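Local coordinates for protein putative retaining b-glycosidase (Saccharophagus degradans, PDB 5A95) that probably hydrolyses mixed-linkage beta-glucans as a retaining endo-glucanase of glycoside hydrolase family 5, subfamily 26, at residues S49-S52 with K57-D60; E125-A130 with F173-V178; V181-L186 with P286-Q291; M215-A218 with T222-P225. The protein carries 1 engineered substitution. All blocks are in the same frame, centred on the assembly; numbering follows the deposited sequence.

Contact 1 (S49-S52 with K57-D60); sequences SFIS and KFID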
loop_
_atom_site.group_PDB
_atom_site.type_symbol
_atom_site.label_atom_id
_atom_site.label_comp_id
_atom_site.label_asym_id
_atom_site.label_seq_id
_atom_site.Cartn_x
_atom_site.Cartn_y
_atom_site.Cartn_z
ATOM N N SER A 49 -14.946 -15.050 -33.608
ATOM C CA SER A 49 -16.112 -14.558 -32.910
ATOM C C SER A 49 -15.759 -14.122 -31.490
ATOM O O SER A 49 -15.009 -14.796 -30.786
ATOM C CB SER A 49 -17.189 -15.633 -32.816
ATOM O OG SER A 49 -18.307 -15.160 -32.097
ATOM N N PHE A 50 -16.318 -13.012 -31.056
ATOM C CA PHE A 50 -16.383 -12.732 -29.635
ATOM C C PHE A 50 -17.235 -13.785 -28.953
ATOM O O PHE A 50 -18.254 -14.242 -29.482
ATOM C CB PHE A 50 -17.024 -11.354 -29.337
ATOM C CG PHE A 50 -16.118 -10.192 -29.603
ATOM C CD1 PHE A 50 -15.197 -9.786 -28.650
ATOM C CD2 PHE A 50 -16.149 -9.525 -30.826
ATOM C CE1 PHE A 50 -14.359 -8.727 -28.895
ATOM C CE2 PHE A 50 -15.306 -8.454 -31.064
ATOM C CZ PHE A 50 -14.401 -8.062 -30.101
ATOM N N ILE A 51 -16.849 -14.122 -27.730
ATOM C CA ILE A 51 -17.657 -14.939 -26.845
ATOM C C ILE A 51 -18.257 -14.001 -25.816
ATOM O O ILE A 51 -17.548 -13.141 -25.276
ATOM C CB ILE A 51 -16.827 -16.034 -26.145
ATOM C CG1 ILE A 51 -16.078 -16.902 -27.172
ATOM C CG2 ILE A 51 -17.710 -16.892 -25.227
ATOM C CD1 ILE A 51 -16.962 -17.578 -28.207
ATOM N N SER A 52 -19.528 -14.159 -25.530
ATOM C CA SER A 52 -20.264 -13.316 -24.585
ATOM C C SER A 52 -21.058 -14.201 -23.621
ATOM O O SER A 52 -21.140 -15.413 -23.800
ATOM C CB SER A 52 -21.197 -12.344 -25.323
ATOM O OG SER A 52 -22.042 -13.019 -26.210
ATOM N N LYS A 57 -25.167 -19.242 -19.966
ATOM C CA LYS A 57 -24.341 -19.780 -21.051
ATOM C C LYS A 57 -23.335 -18.773 -21.565
ATOM O O LYS A 57 -23.555 -17.565 -21.528
ATOM C CB LYS A 57 -25.221 -20.158 -22.236
ATOM C CG LYS A 57 -26.263 -21.220 -21.959
ATOM C CD LYS A 57 -25.662 -22.527 -21.478
ATOM C CE LYS A 57 -26.706 -23.641 -21.577
ATOM N NZ LYS A 57 -28.038 -23.239 -21.037
ATOM N N PHE A 58 -22.242 -19.295 -22.086
ATOM C CA PHE A 58 -21.451 -18.554 -23.041
ATOM C C PHE A 58 -22.056 -18.764 -24.426
ATOM O O PHE A 58 -22.469 -19.885 -24.757
ATOM C CB PHE A 58 -19.995 -19.028 -23.055
ATOM C CG PHE A 58 -19.322 -18.949 -21.717
ATOM C CD1 PHE A 58 -19.109 -17.724 -21.115
ATOM C CD2 PHE A 58 -18.916 -20.089 -21.046
ATOM C CE1 PHE A 58 -18.481 -17.623 -19.894
ATOM C CE2 PHE A 58 -18.297 -20.010 -19.800
ATOM C CZ PHE A 58 -18.083 -18.761 -19.229
ATOM N N ILE A 59 -22.009 -17.719 -25.261
ATOM C CA ILE A 59 -22.474 -17.803 -26.659
ATOM C C ILE A 59 -21.490 -17.138 -27.599
ATOM O O ILE A 59 -20.752 -16.219 -27.192
ATOM C CB ILE A 59 -23.866 -17.195 -26.854
ATOM C CG1 ILE A 59 -23.919 -15.729 -26.429
ATOM C CG2 ILE A 59 -24.894 -18.034 -26.122
ATOM C CD1 ILE A 59 -25.159 -15.017 -26.912
ATOM N N ASP A 60 -21.476 -17.605 -28.848
ATOM C CA ASP A 60 -20.721 -16.933 -29.897
ATOM C C ASP A 60 -21.611 -15.900 -30.582
ATOM O O ASP A 60 -22.744 -15.648 -30.137
ATOM C CB ASP A 60 -20.109 -17.939 -30.872
ATOM C CG ASP A 60 -21.148 -18.674 -31.717
ATOM O OD1 ASP A 60 -22.302 -18.236 -31.788
ATOM O OD2 ASP A 60 -20.771 -19.720 -32.285
HETATM O O HOH W 1 -20.746 -13.107 -28.726
#
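Ser49 brings its hydroxyl up against Asp60, OG lying 3.5 Å from Asp60 CB. That hydroxyl bonds to Phe50 O from above the carbonyl plane, 39° out of it, and also accepts a hydrogen bond from the backbone N of Asp61. Phe50 joins in through its carbonyl, which passes Asp60 CA, while its ring turns off toward Asn177 and Pro179. Ile51 packs with both branches: CG2 comes 3.8 Å from Phe58 CB, the two side chains crossing at about a right angle, and CD1 touches Asp60 CB. Its CA sends a CH...O contact to Ile59 O. Ser52 carries the regular pairing. Ser52 N donates to Ile59 O at 2.9 Å, and Ile59 N returns a bond of 2.9 Å to Ser52 O. With chi1 at 54°, Ser52 OG sits between its own backbone N and carbonyl carbon, on the sheet face it shares with Ile59, and meets Ile59 CG1 at 3.3 Å. A water ties Ser52 OG to Phe50 O, 2.8 Å from each. Asp60 OD1 accepts the backbone N-H groups of Lys62 and Lys64. Ser52 and Ile59 form an antiparallel hydrogen-bonded pair of the beta hairpin 52-54/57-59, which leads into strand 65-72 of the barrel.

Contact 2 (E125-A130 with F173-V178); sequences EAVRWA and FRYQNV. Unlike the reference sequence in segment 173-178: Gln176 (reference Lys). With MG (magnesium ion), chain G.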
loop_
_atom_site.group_PDB
_atom_site.type_symbol
_atom_site.label_atom_id
_atom_site.label_comp_id
_atom_site.label_asym_id
_atom_site.label_seq_id
_atom_site.Cartn_x
_atom_site.Cartn_y
_atom_site.Cartn_z
ATOM N N GLU A 125 2.178 -12.159 -28.235
ATOM C CA GLU A 125 2.564 -13.349 -29.002
ATOM C C GLU A 125 1.499 -14.427 -28.875
ATOM O O GLU A 125 1.077 -15.019 -29.865
ATOM C CB GLU A 125 3.923 -13.888 -28.556
ATOM C CG GLU A 125 5.073 -12.935 -28.832
ATOM C CD GLU A 125 6.348 -13.225 -28.051
ATOM O OE1 GLU A 125 6.326 -13.903 -27.000
ATOM O OE2 GLU A 125 7.413 -12.737 -28.490
ATOM N N ALA A 126 1.072 -14.674 -27.630
ATOM C CA ALA A 126 0.011 -15.648 -27.399
ATOM C C ALA A 126 -1.293 -15.297 -28.106
ATOM O O ALA A 126 -1.987 -16.184 -28.601
ATOM C CB ALA A 126 -0.234 -15.803 -25.904
ATOM N N VAL A 127 -1.651 -14.016 -28.106
ATOM C CA VAL A 127 -2.853 -13.561 -28.788
ATOM C C VAL A 127 -2.749 -13.911 -30.272
ATOM O O VAL A 127 -3.679 -14.452 -30.864
ATOM C CB VAL A 127 -3.102 -12.041 -28.581
ATOM C CG1 VAL A 127 -4.235 -11.547 -29.456
ATOM C CG2 VAL A 127 -3.420 -11.758 -27.115
ATOM N N ARG A 128 -1.614 -13.593 -30.891
ATOM C CA ARG A 128 -1.442 -13.874 -32.300
ATOM C C ARG A 128 -1.491 -15.377 -32.577
ATOM O O ARG A 128 -2.147 -15.828 -33.518
ATOM C CB ARG A 128 -0.127 -13.291 -32.798
ATOM C CG ARG A 128 -0.168 -11.778 -32.915
ATOM C CD ARG A 128 1.036 -11.243 -33.684
ATOM N NE ARG A 128 2.243 -11.342 -32.861
ATOM C CZ ARG A 128 2.635 -10.426 -31.972
ATOM N NH1 ARG A 128 1.945 -9.304 -31.806
ATOM N NH2 ARG A 128 3.740 -10.620 -31.256
ATOM N N TRP A 129 -0.798 -16.141 -31.749
ATOM C CA TRP A 129 -0.780 -17.597 -31.920
ATOM C C TRP A 129 -2.179 -18.184 -31.789
ATOM O O TRP A 129 -2.613 -19.001 -32.609
ATOM C CB TRP A 129 0.136 -18.253 -30.896
ATOM C CG TRP A 129 1.562 -17.869 -30.965
ATOM C CD1 TRP A 129 2.246 -17.361 -32.035
ATOM C CD2 TRP A 129 2.513 -17.989 -29.903
ATOM N NE1 TRP A 129 3.539 -17.126 -31.685
ATOM C CE2 TRP A 129 3.740 -17.511 -30.386
ATOM C CE3 TRP A 129 2.439 -18.449 -28.590
ATOM C CZ2 TRP A 129 4.880 -17.479 -29.598
ATOM C CZ3 TRP A 129 3.566 -18.413 -27.803
ATOM C CH2 TRP A 129 4.768 -17.922 -28.305
ATOM N N ALA A 130 -2.867 -17.806 -30.710
ATOM C CA ALA A 130 -4.196 -18.329 -30.462
ATOM C C ALA A 130 -5.146 -17.923 -31.598
ATOM O O ALA A 130 -5.930 -18.739 -32.079
ATOM C CB ALA A 130 -4.707 -17.824 -29.109
ATOM N N PHE A 173 -6.943 -2.176 -21.331
ATOM C CA PHE A 173 -6.611 -1.195 -22.359
ATOM C C PHE A 173 -5.950 -1.855 -23.568
ATOM O O PHE A 173 -6.335 -1.638 -24.710
ATOM C CB PHE A 173 -5.678 -0.131 -21.795
ATOM C CG PHE A 173 -5.194 0.884 -22.803
ATOM C CD1 PHE A 173 -6.014 1.891 -23.258
ATOM C CD2 PHE A 173 -3.902 0.836 -23.262
ATOM C CE1 PHE A 173 -5.538 2.825 -24.154
ATOM C CE2 PHE A 173 -3.426 1.752 -24.174
ATOM C CZ PHE A 173 -4.255 2.747 -24.609
ATOM N N ARG A 174 -4.949 -2.678 -23.332
ATOM C CA ARG A 174 -4.194 -3.238 -24.423
ATOM C C ARG A 174 -5.030 -4.119 -25.321
ATOM O O ARG A 174 -4.828 -4.117 -26.537
ATOM C CB ARG A 174 -2.985 -4.028 -23.935
ATOM C CG ARG A 174 -1.969 -4.355 -25.023
ATOM C CD ARG A 174 -0.737 -4.983 -24.414
ATOM N NE ARG A 174 0.380 -5.215 -25.309
ATOM C CZ ARG A 174 1.542 -4.561 -25.267
ATOM N NH1 ARG A 174 1.704 -3.498 -24.483
ATOM N NH2 ARG A 174 2.546 -4.950 -26.014
ATOM N N TYR A 175 -5.936 -4.888 -24.745
ATOM C CA TYR A 175 -6.686 -5.882 -25.506
ATOM C C TYR A 175 -8.144 -5.477 -25.778
ATOM O O TYR A 175 -8.985 -6.317 -26.063
ATOM C CB TYR A 175 -6.558 -7.277 -24.883
ATOM C CG TYR A 175 -5.111 -7.679 -24.794
ATOM C CD1 TYR A 175 -4.338 -7.821 -25.957
ATOM C CD2 TYR A 175 -4.483 -7.845 -23.562
ATOM C CE1 TYR A 175 -2.994 -8.113 -25.883
ATOM C CE2 TYR A 175 -3.141 -8.129 -23.489
ATOM C CZ TYR A 175 -2.387 -8.255 -24.643
ATOM O OH TYR A 175 -1.044 -8.516 -24.515
ATOM N N GLN A 176 -8.413 -4.170 -25.777
ATOM C CA GLN A 176 -9.752 -3.712 -26.097
ATOM C C GLN A 176 -10.152 -4.234 -27.486
ATOM O O GLN A 176 -9.361 -4.164 -28.422
ATOM C CB GLN A 176 -9.820 -2.189 -26.081
ATOM C CG GLN A 176 -11.233 -1.676 -26.199
ATOM C CD GLN A 176 -11.345 -0.162 -26.191
ATOM O OE1 GLN A 176 -10.385 0.552 -25.925
ATOM N NE2 GLN A 176 -12.540 0.320 -26.438
ATOM N N ASN A 177 -11.360 -4.772 -27.578
ATOM C CA ASN A 177 -11.920 -5.182 -28.886
ATOM C C ASN A 177 -11.120 -6.339 -29.533
ATOM O O ASN A 177 -11.027 -6.421 -30.749
ATOM C CB ASN A 177 -11.990 -3.948 -29.821
ATOM C CG ASN A 177 -12.777 -4.191 -31.113
ATOM O OD1 ASN A 177 -13.777 -4.885 -31.117
ATOM N ND2 ASN A 177 -12.302 -3.602 -32.212
ATOM N N VAL A 178 -10.558 -7.226 -28.720
ATOM C CA VAL A 178 -9.813 -8.405 -29.177
ATOM C C VAL A 178 -10.621 -9.664 -28.808
ATOM O O VAL A 178 -10.700 -10.049 -27.630
ATOM C CB VAL A 178 -8.398 -8.482 -28.586
ATOM C CG1 VAL A 178 -7.679 -9.756 -28.984
ATOM C CG2 VAL A 178 -7.551 -7.279 -28.999
HETATM MG MG MG G . -11.592 -9.616 -25.579
HETATM O O HOH W 2 -9.866 -8.508 -24.564
HETATM O O HOH W 3 -12.453 -7.381 -26.169
HETATM O O HOH W 4 -13.904 -9.867 -25.165
#
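Val127 projects from its helix between Tyr175 and Val178, and its two methyl groups divide the work. CG1 meets Val178 CG1 tip to tip at 3.9 Å; in both valines this methyl is anti to the backbone N (chi1 172° and 176°), which turns the pair toward each other. CG2 lies 3.9 Å from Tyr175 CE1, with the valine and tyrosine side chains crossing at a slant. These two touches make a small, wholly apolar and buried patch of 104 Å², with no hydrogen bond between the segments. The tyrosine hydroxyl finds its partner in Asp124, one turn back on the helix of Val127, and Arg174 forms a salt bridge with the same carboxylate.

The far side of segment 173-178 is wetter and looser. Tyr175 to Val178 forms a type II beta turn whose closing bond, Val178 N to Tyr175 O, is weak at 3.2 Å, and Asn177 at its corner is exposed and modelled in two conformers. The turn presents Val178 O to a magnesium ion at 2.3 Å. Three waters and Val181 O also bind the metal, and one of these waters donates to Tyr175 O at 2.8 Å. The patch thus joins helix 116-133 to the turn that leads from helix 161-174 toward strand 181-185, with Leu137 of strand 136-144 and Val181 of strand 181-185 also packing against Val127.

Contact 3 (V181-L186 with P286-Q291); sequences VAVYEL and PVIATQ. Engineered in segment 286-291: Gln291 (natural residue Glu). With MG (magnesium ion), chain G; BGC (beta-D-glucopyranose), chain D.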
loop_
_atom_site.group_PDB
_atom_site.type_symbol
_atom_site.label_atom_id
_atom_site.label_comp_id
_atom_site.label_asym_id
_atom_site.label_seq_id
_atom_site.Cartn_x
_atom_site.Cartn_y
_atom_site.Cartn_z
ATOM N N VAL A 181 -9.036 -12.815 -26.706
ATOM C CA VAL A 181 -8.869 -12.709 -25.267
ATOM C C VAL A 181 -10.282 -12.649 -24.678
ATOM O O VAL A 181 -10.950 -11.642 -24.779
ATOM C CB VAL A 181 -8.026 -11.490 -24.889
ATOM C CG1 VAL A 181 -7.868 -11.422 -23.394
ATOM C CG2 VAL A 181 -6.640 -11.545 -25.542
ATOM N N ALA A 182 -10.745 -13.766 -24.113
ATOM C CA ALA A 182 -12.148 -13.925 -23.805
ATOM C C ALA A 182 -12.505 -13.654 -22.360
ATOM O O ALA A 182 -13.576 -13.133 -22.089
ATOM C CB ALA A 182 -12.626 -15.300 -24.213
ATOM N N VAL A 183 -11.660 -14.083 -21.423
ATOM C CA VAL A 183 -12.011 -14.128 -20.005
ATOM C C VAL A 183 -10.877 -13.517 -19.193
ATOM O O VAL A 183 -9.687 -13.826 -19.413
ATOM C CB VAL A 183 -12.234 -15.590 -19.557
ATOM C CG1 VAL A 183 -12.554 -15.674 -18.079
ATOM C CG2 VAL A 183 -13.325 -16.261 -20.373
ATOM N N TYR A 184 -11.253 -12.626 -18.279
ATOM C CA TYR A 184 -10.344 -11.999 -17.320
ATOM C C TYR A 184 -10.646 -12.597 -15.953
ATOM O O TYR A 184 -11.650 -12.289 -15.321
ATOM C CB TYR A 184 -10.519 -10.480 -17.284
ATOM C CG TYR A 184 -10.069 -9.746 -18.530
ATOM C CD1 TYR A 184 -9.405 -10.380 -19.559
ATOM C CD2 TYR A 184 -10.255 -8.393 -18.658
ATOM C CE1 TYR A 184 -8.987 -9.704 -20.673
ATOM C CE2 TYR A 184 -9.852 -7.704 -19.789
ATOM C CZ TYR A 184 -9.236 -8.371 -20.816
ATOM O OH TYR A 184 -8.805 -7.760 -21.970
ATOM N N GLU A 185 -9.770 -13.521 -15.539
ATOM C CA GLU A 185 -9.941 -14.253 -14.267
ATOM C C GLU A 185 -9.214 -13.462 -13.185
ATOM O O GLU A 185 -7.995 -13.495 -13.084
ATOM C CB GLU A 185 -9.449 -15.663 -14.411
ATOM C CG GLU A 185 -9.624 -16.505 -13.155
ATOM C CD GLU A 185 -9.380 -17.982 -13.407
ATOM O OE1 GLU A 185 -8.939 -18.305 -14.530
ATOM O OE2 GLU A 185 -9.594 -18.802 -12.478
ATOM N N LEU A 186 -9.992 -12.742 -12.400
ATOM C CA LEU A 186 -9.533 -11.614 -11.606
ATOM C C LEU A 186 -8.507 -11.962 -10.526
ATOM O O LEU A 186 -7.603 -11.169 -10.273
ATOM C CB LEU A 186 -10.724 -10.918 -10.946
ATOM C CG LEU A 186 -11.816 -10.427 -11.919
ATOM C CD1 LEU A 186 -12.904 -9.683 -11.136
ATOM C CD2 LEU A 186 -11.250 -9.566 -13.029
ATOM N N PRO A 286 -22.767 -18.798 -16.144
ATOM C CA PRO A 286 -21.745 -19.677 -16.721
ATOM C C PRO A 286 -20.638 -19.938 -15.697
ATOM O O PRO A 286 -20.264 -19.040 -14.931
ATOM C CB PRO A 286 -21.191 -18.887 -17.907
ATOM C CG PRO A 286 -22.048 -17.659 -18.038
ATOM C CD PRO A 286 -22.721 -17.442 -16.708
ATOM N N VAL A 287 -20.118 -21.161 -15.712
ATOM C CA VAL A 287 -19.049 -21.574 -14.808
ATOM C C VAL A 287 -17.897 -22.136 -15.615
ATOM O O VAL A 287 -18.102 -22.898 -16.576
ATOM C CB VAL A 287 -19.563 -22.636 -13.817
ATOM C CG1 VAL A 287 -18.458 -23.280 -12.991
ATOM C CG2 VAL A 287 -20.607 -22.015 -12.931
ATOM N N ILE A 288 -16.679 -21.750 -15.239
ATOM C CA ILE A 288 -15.496 -22.348 -15.803
ATOM C C ILE A 288 -14.679 -22.990 -14.690
ATOM O O ILE A 288 -14.279 -22.332 -13.711
ATOM C CB ILE A 288 -14.577 -21.380 -16.604
ATOM C CG1 ILE A 288 -15.361 -20.459 -17.527
ATOM C CG2 ILE A 288 -13.513 -22.164 -17.368
ATOM C CD1 ILE A 288 -14.513 -19.432 -18.265
ATOM N N ALA A 289 -14.470 -24.302 -14.820
ATOM C CA ALA A 289 -13.585 -25.016 -13.921
ATOM C C ALA A 289 -12.159 -24.771 -14.403
ATOM O O ALA A 289 -11.624 -25.551 -15.200
ATOM C CB ALA A 289 -13.964 -26.486 -13.897
ATOM N N THR A 290 -11.569 -23.649 -13.968
ATOM C CA THR A 290 -10.301 -23.227 -14.543
ATOM C C THR A 290 -9.063 -23.972 -14.039
ATOM O O THR A 290 -7.989 -23.793 -14.599
ATOM C CB THR A 290 -10.096 -21.718 -14.424
ATOM O OG1 THR A 290 -10.377 -21.312 -13.085
ATOM C CG2 THR A 290 -10.942 -20.951 -15.404
ATOM N N GLN A 291 -9.246 -24.799 -13.017
ATOM C CA GLN A 291 -8.263 -25.809 -12.624
ATOM C C GLN A 291 -9.023 -27.020 -12.174
ATOM O O GLN A 291 -10.012 -26.938 -11.444
ATOM C CB GLN A 291 -7.329 -25.346 -11.510
ATOM C CG GLN A 291 -6.468 -24.203 -11.966
ATOM C CD GLN A 291 -5.405 -23.755 -10.995
ATOM O OE1 GLN A 291 -4.914 -22.646 -11.108
ATOM N NE2 GLN A 291 -4.969 -24.635 -10.137
HETATM MG MG MG G . -11.592 -9.616 -25.579
HETATM C C2 BGC D . -2.449 -23.721 -7.563
HETATM C C3 BGC D . -1.408 -24.142 -8.598
HETATM C C4 BGC D . -0.707 -25.420 -8.121
HETATM C C5 BGC D . -1.738 -26.491 -7.824
HETATM C C6 BGC D . -1.114 -27.790 -7.372
HETATM C C1 BGC D . -3.304 -24.869 -7.034
HETATM O O1 BGC D . -3.886 -24.587 -5.786
HETATM O O2 BGC D . -3.284 -22.636 -8.115
HETATM O O3 BGC D . -0.518 -23.003 -8.816
HETATM O O4 BGC D . 0.268 -25.968 -9.020
HETATM O O5 BGC D . -2.525 -26.004 -6.742
HETATM O O6 BGC D . -2.208 -28.604 -6.948
HETATM O O HOH W 2 -9.866 -8.508 -24.564
HETATM O O HOH W 3 -12.453 -7.381 -26.169
HETATM O O HOH W 4 -13.904 -9.867 -25.165
#
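Glu185 and Thr290 reach across the interior from opposite directions and meet in the single hydrogen bond between the segments. Thr290 OG1 donates to Glu185 OE2 at 2.7 Å, on the syn side and 28° out of the carboxylate plane. The extended glutamate chain (chi1 -178°) carries its carboxylate over to the threonine, whose CG2 also touches Glu185 OE1 at 3.4 Å. Arg103 forms a salt bridge with OE1, and His254 bonds to Thr290 OG1, linking the buried carboxylate into a polar network. With alanine at Glu185, Arg103 would probably lose this buried counter-charge and Thr290 OG1 its acceptor.

The apolar contact lies closer to the start of the strands: Val183 CG2 and Ile288 CD1 touch tip to tip at 4.0 Å, with Leu226 packing beside both.

Bound groups lie at the two ends. Tyr184 OH accepts a hydrogen bond from a magnesium-bound water at 2.9 Å. Gln291, an engineered replacement for the natural glutamate, gives a weak bond from NE2 to O2 of a glucose unit at 3.3 Å. Strands 181-185 and 287-289 thus face each other across the core of a family 5 beta/alpha barrel, and Gln291 lines the glycan pocket just past strand 287-289, where family 5 enzymes carry their glutamate nucleophile.

Contact 4 (M215-A218 with T222-P225); sequences MIYA and TVIP. With NA (sodium ion), chain L.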
loop_
_atom_site.group_PDB
_atom_site.type_symbol
_atom_site.label_atom_id
_atom_site.label_comp_id
_atom_site.label_asym_id
_atom_site.label_seq_id
_atom_site.Cartn_x
_atom_site.Cartn_y
_atom_site.Cartn_z
ATOM N N MET A 215 -13.684 -1.086 -13.071
ATOM C CA MET A 215 -12.545 -0.560 -13.815
ATOM C C MET A 215 -12.415 -1.194 -15.184
ATOM O O MET A 215 -12.115 -0.534 -16.165
ATOM C CB MET A 215 -11.203 -0.850 -13.110
ATOM C CG MET A 215 -10.877 -0.080 -11.881
ATOM S SD MET A 215 -9.339 -0.740 -11.189
ATOM C CE MET A 215 -8.160 -0.090 -12.389
ATOM N N ILE A 216 -12.599 -2.512 -15.225
ATOM C CA ILE A 216 -12.490 -3.267 -16.460
ATOM C C ILE A 216 -13.594 -2.850 -17.446
ATOM O O ILE A 216 -13.330 -2.518 -18.615
ATOM C CB ILE A 216 -12.524 -4.767 -16.168
ATOM C CG1 ILE A 216 -11.228 -5.187 -15.454
ATOM C CG2 ILE A 216 -12.714 -5.582 -17.438
ATOM C CD1 ILE A 216 -11.295 -6.563 -14.828
ATOM N N TYR A 217 -14.838 -2.857 -16.968
ATOM C CA TYR A 217 -15.980 -2.528 -17.827
ATOM C C TYR A 217 -15.942 -1.105 -18.346
ATOM O O TYR A 217 -16.439 -0.854 -19.450
ATOM C CB TYR A 217 -17.288 -2.827 -17.101
ATOM C CG TYR A 217 -17.736 -4.277 -17.113
ATOM C CD1 TYR A 217 -17.075 -5.275 -17.838
ATOM C CD2 TYR A 217 -18.884 -4.640 -16.410
ATOM C CE1 TYR A 217 -17.565 -6.559 -17.874
ATOM C CE2 TYR A 217 -19.366 -5.932 -16.432
ATOM C CZ TYR A 217 -18.694 -6.892 -17.163
ATOM O OH TYR A 217 -19.196 -8.177 -17.249
ATOM N N ALA A 218 -15.357 -0.191 -17.577
ATOM C CA ALA A 218 -15.205 1.185 -18.033
ATOM C C ALA A 218 -14.304 1.260 -19.263
ATOM O O ALA A 218 -14.383 2.230 -20.015
ATOM C CB ALA A 218 -14.637 2.065 -16.913
ATOM N N THR A 222 -16.893 -5.669 -23.345
ATOM C CA THR A 222 -17.086 -6.957 -24.028
ATOM C C THR A 222 -16.447 -8.144 -23.337
ATOM O O THR A 222 -16.750 -9.292 -23.629
ATOM C CB THR A 222 -16.539 -6.961 -25.462
ATOM O OG1 THR A 222 -15.097 -6.971 -25.466
ATOM C CG2 THR A 222 -17.081 -5.790 -26.293
ATOM N N VAL A 223 -15.552 -7.891 -22.389
ATOM C CA VAL A 223 -14.815 -8.983 -21.765
ATOM C C VAL A 223 -15.695 -9.721 -20.751
ATOM O O VAL A 223 -16.699 -9.162 -20.250
ATOM C CB VAL A 223 -13.514 -8.500 -21.118
ATOM C CG1 VAL A 223 -12.622 -7.796 -22.120
ATOM C CG2 VAL A 223 -13.811 -7.622 -19.935
ATOM N N ILE A 224 -15.295 -10.952 -20.416
ATOM C CA ILE A 224 -15.983 -11.737 -19.408
ATOM C C ILE A 224 -15.128 -11.829 -18.139
ATOM O O ILE A 224 -14.137 -12.548 -18.091
ATOM C CB ILE A 224 -16.284 -13.162 -19.918
ATOM C CG1 ILE A 224 -17.144 -13.124 -21.193
ATOM C CG2 ILE A 224 -16.953 -13.976 -18.823
ATOM C CD1 ILE A 224 -17.157 -14.457 -21.928
ATOM N N PRO A 225 -15.513 -11.112 -17.073
ATOM C CA PRO A 225 -14.838 -11.298 -15.783
ATOM C C PRO A 225 -15.219 -12.650 -15.211
ATOM O O PRO A 225 -16.391 -13.062 -15.267
ATOM C CB PRO A 225 -15.405 -10.144 -14.906
ATOM C CG PRO A 225 -16.026 -9.170 -15.886
ATOM C CD PRO A 225 -16.567 -10.086 -16.972
HETATM NA NA NA L . -9.397 0.049 -16.503
HETATM O O HOH W 5 -8.000 0.122 -18.865
#
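Tyr217 sets its ring against Pro225, the two side chains crossing at about a right angle, with Pro225 CG 3.6 Å from Tyr217 CE1 in an oblique approach. At the ring edge, near its plane, Val223 O lies 3.6 Å from the same CE1. Lys221 makes a cation-pi contact with the ring. This is an alpha-to-beta step of the beta/alpha barrel: the end of helix 202-219 folds back on the chain entering strand 224-227. Tyr217 OH lies 3.3 Å from Pro225 CD and hydrogen-bonds to Glu247 O. A leucine in place of Tyr217 would probably leave Glu247 O without that donor and Pro225 with less cover.

Two residues back, Met215 faces a second subunit: Met215 O binds a sodium ion at 2.8 Å, and Thr196 O of that neighbouring subunit is another ligand, as is a water. The metal therefore bridges two copies of the protein. Ile216 points toward segment 222-225, with Tyr184 and Trp168 packing around it. A tight methyl contact closes the set: with chi1 at -70°, CG2 is the branch that faces the valine, and Ile216 CG2 presses on Val223 CG2 at 3.4 Å, closer than usual van der Waals contact.

From the N terminus, contact 1 closes a short hairpin loop ahead of the barrel. Contact 2 follows in series, bringing the end of helix 161-174 back to helix 116-133 across some 40 residues that include strand 136-144. Contact 3 closes the longest loop, about 100 residues, from strand 181-185 to strand 287-289, and contact 4, a tight helix-to-strand return, is nested inside it; no contacts cross. Strands 181-185 and 224-227 are sheet neighbours, so contacts 3 and 4 share backbone pairing. Contacts 2 and 3 share the magnesium ion and its waters. Contact 1 touches all three others: Phe50 packs on Val178, and Phe58 on Pro286 and Ile224.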